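Side-chain contacts in shikimate dehydrogenase-like protein HI_0607 (Haemophilus influenzae, PDB 1NPY), which catalyses the NADP(+)-dependent oxidation of shikimate to 3-dehydroshikimate in vitro, though with much lower activity than classical AroE enzymes: residues Phe23-Tyr28 against Asn34-Ala39; Gln242-Phe247 against Gln253-Glu258. All blocks are in the same frame, centred on the assembly; numbering follows the deposited sequence.

From the N terminus, strand 7-12 leads into helix 19-31, and the chain then turns back into strand 35-40. Contact 1 closes this turn by laying 34-39 along 23-28. Much later, after the parallel nucleotide-binding sheet has been built, helix 235-251 returns to the N-terminal substrate-binding domain. Contact 2 closes the short loop made by the end of helix 235-251 and the turn after it, just before helix 257-268 starts. The two loops follow each other along the chain and neither nest nor cross. They meet in space: Y28 CE1 lies 3.4 Å from F247 CE1, and H24 CD2 lies 3.6 Å from F247 CD1. The C-terminal helices are thus tied to the first beta-alpha-beta unit.

Contact 1. Residues Phe23-Tyr28 against Asn34-Ala39; sequences FHNYLY and NFIYKA
Helix residues 23-28 run antiparallel to strand residues 35-39, with H24 and Y28 pointing at the strand, and F35 and Y37 pointing back at the helix. The axes of these short segments run at 173° to each other and come within 7.3 Å. This is the second half of a beta-alpha-beta unit, in which strand 7-12, helix 19-31 and strand 35-40 follow one another. Strand 35-40 lies at one edge of the mixed sheet of the substrate-binding domain, beside strand 7-12, and the helix packs on it.

Two aromatic contacts carry the interface. The rings of H24 and Y37 form an offset stack, with planes at 7° and centroids 4.2 Å apart. Y37 CE1 sits over the centre of the imidazole face, while H24 ND1 lies toward the rim of the phenol ring. CG of Y37 is anti to the backbone N (chi1 -165°), which carries the ring out over H24. H24 ND1 also has a hydrogen bond to G20 O, one turn back in the helix, and this bond should limit rotation of the imidazole.

Y28 is sandwiched. On one face lies F35 CB, 3.3 Å from the ring centroid and almost on the ring normal, a CH-pi contact. On the opposite face H24 O lies toward the rim. The F35 ring itself leads off obliquely. The backbone N of Y37 is at the Y28 ring edge, and F35 O lies 3.3 Å from Y28 CD2. Y28 also touches C9 of the neighbouring strand.

N25 reaches the strand backbone beside I36 and Y37. At the far end of the Y28 phenol, OH lies at the edge of the Y37 ring, 3.7 Å from CD1.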
# COMPACT_ATOMS: atom_id res chain seq x y z
N PHE A 23 12.38 -1.90 10.41
CA PHE A 23 11.30 -2.88 10.62
C PHE A 23 11.77 -4.28 10.29
O PHE A 23 11.61 -5.19 11.11
CB PHE A 23 10.13 -2.49 9.70
CG PHE A 23 8.90 -3.33 9.83
CD1 PHE A 23 7.97 -3.06 10.82
CD2 PHE A 23 8.61 -4.34 8.93
CE1 PHE A 23 6.79 -3.81 10.92
CE2 PHE A 23 7.43 -5.06 9.02
CZ PHE A 23 6.54 -4.83 10.05
N HIS A 24 12.32 -4.49 9.10
CA HIS A 24 12.71 -5.85 8.73
C HIS A 24 13.86 -6.41 9.58
O HIS A 24 13.86 -7.57 10.02
CB HIS A 24 13.05 -5.93 7.24
CG HIS A 24 11.87 -5.85 6.32
ND1 HIS A 24 11.38 -4.65 5.83
CD2 HIS A 24 11.15 -6.82 5.72
CE1 HIS A 24 10.35 -4.90 5.04
NE2 HIS A 24 10.21 -6.21 4.94
N ASN A 25 14.87 -5.59 9.85
CA ASN A 25 16.00 -6.02 10.65
C ASN A 25 15.60 -6.36 12.09
O ASN A 25 16.06 -7.36 12.65
CB ASN A 25 17.16 -5.02 10.64
CG ASN A 25 17.92 -5.02 9.31
OD1 ASN A 25 18.06 -3.96 8.67
ND2 ASN A 25 18.39 -6.18 8.87
N TYR A 26 14.67 -5.60 12.65
CA TYR A 26 14.13 -5.97 13.96
C TYR A 26 13.50 -7.36 13.96
O TYR A 26 13.76 -8.18 14.86
CB TYR A 26 13.10 -4.93 14.38
CG TYR A 26 12.50 -5.14 15.75
CD1 TYR A 26 13.12 -4.67 16.91
CD2 TYR A 26 11.29 -5.80 15.89
CE1 TYR A 26 12.55 -4.86 18.18
CE2 TYR A 26 10.71 -5.99 17.14
CZ TYR A 26 11.34 -5.52 18.27
OH TYR A 26 10.74 -5.71 19.51
N LEU A 27 12.67 -7.61 12.96
CA LEU A 27 12.02 -8.92 12.87
C LEU A 27 13.01 -10.04 12.58
O LEU A 27 12.83 -11.13 13.13
CB LEU A 27 10.89 -8.90 11.84
CG LEU A 27 9.69 -8.04 12.21
CD1 LEU A 27 8.77 -7.73 11.05
CD2 LEU A 27 8.94 -8.67 13.39
N TYR A 28 14.02 -9.85 11.73
CA TYR A 28 15.02 -10.92 11.56
C TYR A 28 15.66 -11.32 12.87
O TYR A 28 15.83 -12.49 13.16
CB TYR A 28 16.16 -10.54 10.60
CG TYR A 28 15.70 -10.13 9.23
CD1 TYR A 28 14.68 -10.77 8.54
CD2 TYR A 28 16.37 -9.12 8.55
CE1 TYR A 28 14.32 -10.38 7.26
CE2 TYR A 28 16.04 -8.76 7.26
CZ TYR A 28 15.00 -9.36 6.61
OH TYR A 28 14.61 -9.00 5.34
N ASN A 34 18.70 -15.54 9.50
CA ASN A 34 20.00 -15.08 9.00
C ASN A 34 19.86 -14.26 7.73
O ASN A 34 20.16 -14.73 6.61
CB ASN A 34 20.91 -16.28 8.73
CG ASN A 34 22.35 -15.85 8.48
OD1 ASN A 34 22.75 -14.75 8.86
ND2 ASN A 34 23.14 -16.74 7.88
N PHE A 35 19.33 -13.06 7.94
CA PHE A 35 18.92 -12.11 6.92
C PHE A 35 19.33 -10.73 7.43
O PHE A 35 19.35 -10.50 8.65
CB PHE A 35 17.40 -12.07 6.76
CG PHE A 35 16.79 -13.08 5.81
CD1 PHE A 35 16.78 -14.44 6.11
CD2 PHE A 35 16.15 -12.66 4.66
CE1 PHE A 35 16.20 -15.35 5.26
CE2 PHE A 35 15.55 -13.55 3.81
CZ PHE A 35 15.59 -14.91 4.10
N ILE A 36 19.64 -9.83 6.50
CA ILE A 36 19.77 -8.39 6.73
C ILE A 36 19.01 -7.63 5.66
O ILE A 36 18.77 -8.13 4.55
CB ILE A 36 21.22 -7.92 6.74
CG1 ILE A 36 21.94 -8.32 5.45
CG2 ILE A 36 21.92 -8.43 7.97
CD1 ILE A 36 23.28 -7.60 5.20
N TYR A 37 18.57 -6.42 6.00
CA TYR A 37 17.83 -5.58 5.08
C TYR A 37 18.53 -4.22 4.95
O TYR A 37 18.99 -3.67 5.96
CB TYR A 37 16.43 -5.30 5.62
CG TYR A 37 15.43 -4.74 4.62
CD1 TYR A 37 14.51 -5.59 3.99
CD2 TYR A 37 15.37 -3.39 4.29
CE1 TYR A 37 13.57 -5.12 3.10
CE2 TYR A 37 14.41 -2.90 3.41
CZ TYR A 37 13.49 -3.77 2.84
OH TYR A 37 12.51 -3.35 1.98
N LYS A 38 18.61 -3.70 3.74
CA LYS A 38 19.04 -2.31 3.55
C LYS A 38 18.35 -1.64 2.38
O LYS A 38 18.11 -2.26 1.34
CB LYS A 38 20.56 -2.25 3.33
CG LYS A 38 21.12 -0.86 3.58
CD LYS A 38 22.60 -0.78 3.23
CE LYS A 38 22.81 -0.12 1.88
NZ LYS A 38 22.45 1.34 1.88
N ALA A 39 18.01 -0.36 2.54
CA ALA A 39 17.53 0.46 1.44
C ALA A 39 18.68 0.95 0.56
O ALA A 39 19.75 1.37 1.03
CB ALA A 39 16.76 1.65 2.00

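Contact 2. Residues Gln242-Phe247 against Gln253-Glu258; sequences QAVEQF and QRPSDE
F247 makes the main apolar contact with P255. Its CD2 lies 3.8 Å from P255 CG, and CE2 of the same ring is also near that carbon. With chi1 at -176°, F247 extends its ring away from its own backbone N, toward the returning chain. V244, one turn earlier, adds a looser contact, with CG1 4.3 Å from P255 CD. Both V244 and P255 also touch I260 of helix 257-268.

The polar approach involves the backbone. Q253 O lies in the plane of the F247 ring at its edge, 3.3 Å from CD2. The carbonyl therefore faces the ring's C-H rim, where the weakly positive hydrogens probably favour it.

The charged groups stand further apart. E245 OE2 and R254 NH2 have opposite charges but are 5.2 Å from each other; R254 NE instead makes a salt bridge with E248.

Helix 257-268 is started by S256, whose OG accepts a hydrogen bond from L259 N. The segments thus form a tight connection between two consecutive C-terminal helices, in which P255 packs back on helix 235-251 and a serine N-cap follows.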
# COMPACT_ATOMS: atom_id res chain seq x y z
N GLN A 242 1.47 -4.27 4.23
CA GLN A 242 2.19 -4.48 2.97
C GLN A 242 3.63 -4.91 3.22
O GLN A 242 4.11 -5.79 2.52
CB GLN A 242 2.13 -3.30 2.02
CG GLN A 242 2.96 -2.11 2.40
CD GLN A 242 2.47 -0.76 1.88
OE1 GLN A 242 1.31 -0.39 2.09
NE2 GLN A 242 3.37 0.01 1.27
N ALA A 243 4.25 -4.38 4.27
CA ALA A 243 5.60 -4.78 4.67
C ALA A 243 5.69 -6.21 5.21
O ALA A 243 6.60 -6.97 4.89
CB ALA A 243 6.16 -3.80 5.68
N VAL A 244 4.73 -6.55 6.07
CA VAL A 244 4.57 -7.93 6.56
C VAL A 244 4.46 -8.93 5.41
O VAL A 244 5.05 -10.00 5.47
CB VAL A 244 3.39 -8.02 7.55
CG1 VAL A 244 3.07 -9.48 7.85
CG2 VAL A 244 3.77 -7.29 8.83
N GLU A 245 3.67 -8.61 4.39
CA GLU A 245 3.47 -9.52 3.27
C GLU A 245 4.79 -9.71 2.51
O GLU A 245 5.12 -10.82 2.07
CB GLU A 245 2.35 -9.05 2.34
CG GLU A 245 0.98 -9.03 3.02
CD GLU A 245 0.34 -10.39 3.15
OE1 GLU A 245 0.58 -11.22 2.25
OE2 GLU A 245 -0.42 -10.63 4.12
N GLN A 246 5.56 -8.64 2.34
CA GLN A 246 6.91 -8.76 1.78
C GLN A 246 7.77 -9.66 2.65
O GLN A 246 8.46 -10.56 2.15
CB GLN A 246 7.59 -7.40 1.61
CG GLN A 246 6.87 -6.52 0.62
CD GLN A 246 7.40 -5.11 0.58
OE1 GLN A 246 7.81 -4.58 1.62
NE2 GLN A 246 7.39 -4.50 -0.60
N PHE A 247 7.73 -9.43 3.96
CA PHE A 247 8.58 -10.20 4.86
C PHE A 247 8.30 -11.69 4.72
O PHE A 247 9.23 -12.52 4.65
CB PHE A 247 8.35 -9.73 6.29
CG PHE A 247 9.23 -10.38 7.29
CD1 PHE A 247 10.35 -9.70 7.77
CD2 PHE A 247 8.95 -11.64 7.81
CE1 PHE A 247 11.19 -10.27 8.69
CE2 PHE A 247 9.82 -12.21 8.74
CZ PHE A 247 10.89 -11.53 9.21
N GLN A 253 8.18 -16.94 6.66
CA GLN A 253 7.61 -16.82 8.00
C GLN A 253 6.76 -15.55 8.12
O GLN A 253 7.21 -14.45 7.81
CB GLN A 253 8.70 -16.76 9.07
CG GLN A 253 9.40 -18.11 9.29
CD GLN A 253 10.39 -18.10 10.44
OE1 GLN A 253 10.05 -17.66 11.55
NE2 GLN A 253 11.57 -18.69 10.23
N ARG A 254 5.56 -15.73 8.64
CA ARG A 254 4.67 -14.64 9.02
C ARG A 254 4.93 -14.36 10.50
O ARG A 254 4.69 -15.23 11.36
CB ARG A 254 3.20 -15.05 8.81
CG ARG A 254 2.18 -13.98 9.14
CD ARG A 254 0.75 -14.40 8.84
NE ARG A 254 0.54 -14.80 7.44
CZ ARG A 254 -0.58 -15.30 6.91
NH1 ARG A 254 -1.66 -15.55 7.64
NH2 ARG A 254 -0.64 -15.61 5.62
N PRO A 255 5.41 -13.17 10.85
CA PRO A 255 5.59 -12.87 12.27
C PRO A 255 4.23 -12.78 12.95
O PRO A 255 3.24 -12.44 12.30
CB PRO A 255 6.31 -11.52 12.29
CG PRO A 255 6.75 -11.34 10.92
CD PRO A 255 5.80 -12.04 10.00
N SER A 256 4.22 -13.07 14.24
CA SER A 256 3.03 -12.94 15.07
C SER A 256 2.57 -11.49 15.12
O SER A 256 3.36 -10.57 14.95
CB SER A 256 3.33 -13.34 16.52
OG SER A 256 4.21 -12.41 17.15
N ASP A 257 1.29 -11.33 15.45
CA ASP A 257 0.70 -10.01 15.60
C ASP A 257 1.45 -9.23 16.67
O ASP A 257 1.66 -8.03 16.52
CB ASP A 257 -0.78 -10.10 15.97
CG ASP A 257 -1.64 -10.71 14.89
OD1 ASP A 257 -1.32 -10.61 13.68
OD2 ASP A 257 -2.69 -11.27 15.24
N GLU A 258 1.86 -9.90 17.75
CA GLU A 258 2.58 -9.22 18.82
C GLU A 258 3.91 -8.68 18.33
O GLU A 258 4.21 -7.49 18.55
CB GLU A 258 2.79 -10.10 20.07
CG GLU A 258 3.64 -9.45 21.15
CD GLU A 258 3.76 -10.23 22.44
OE1 GLU A 258 3.22 -11.35 22.54
OE2 GLU A 258 4.40 -9.68 23.37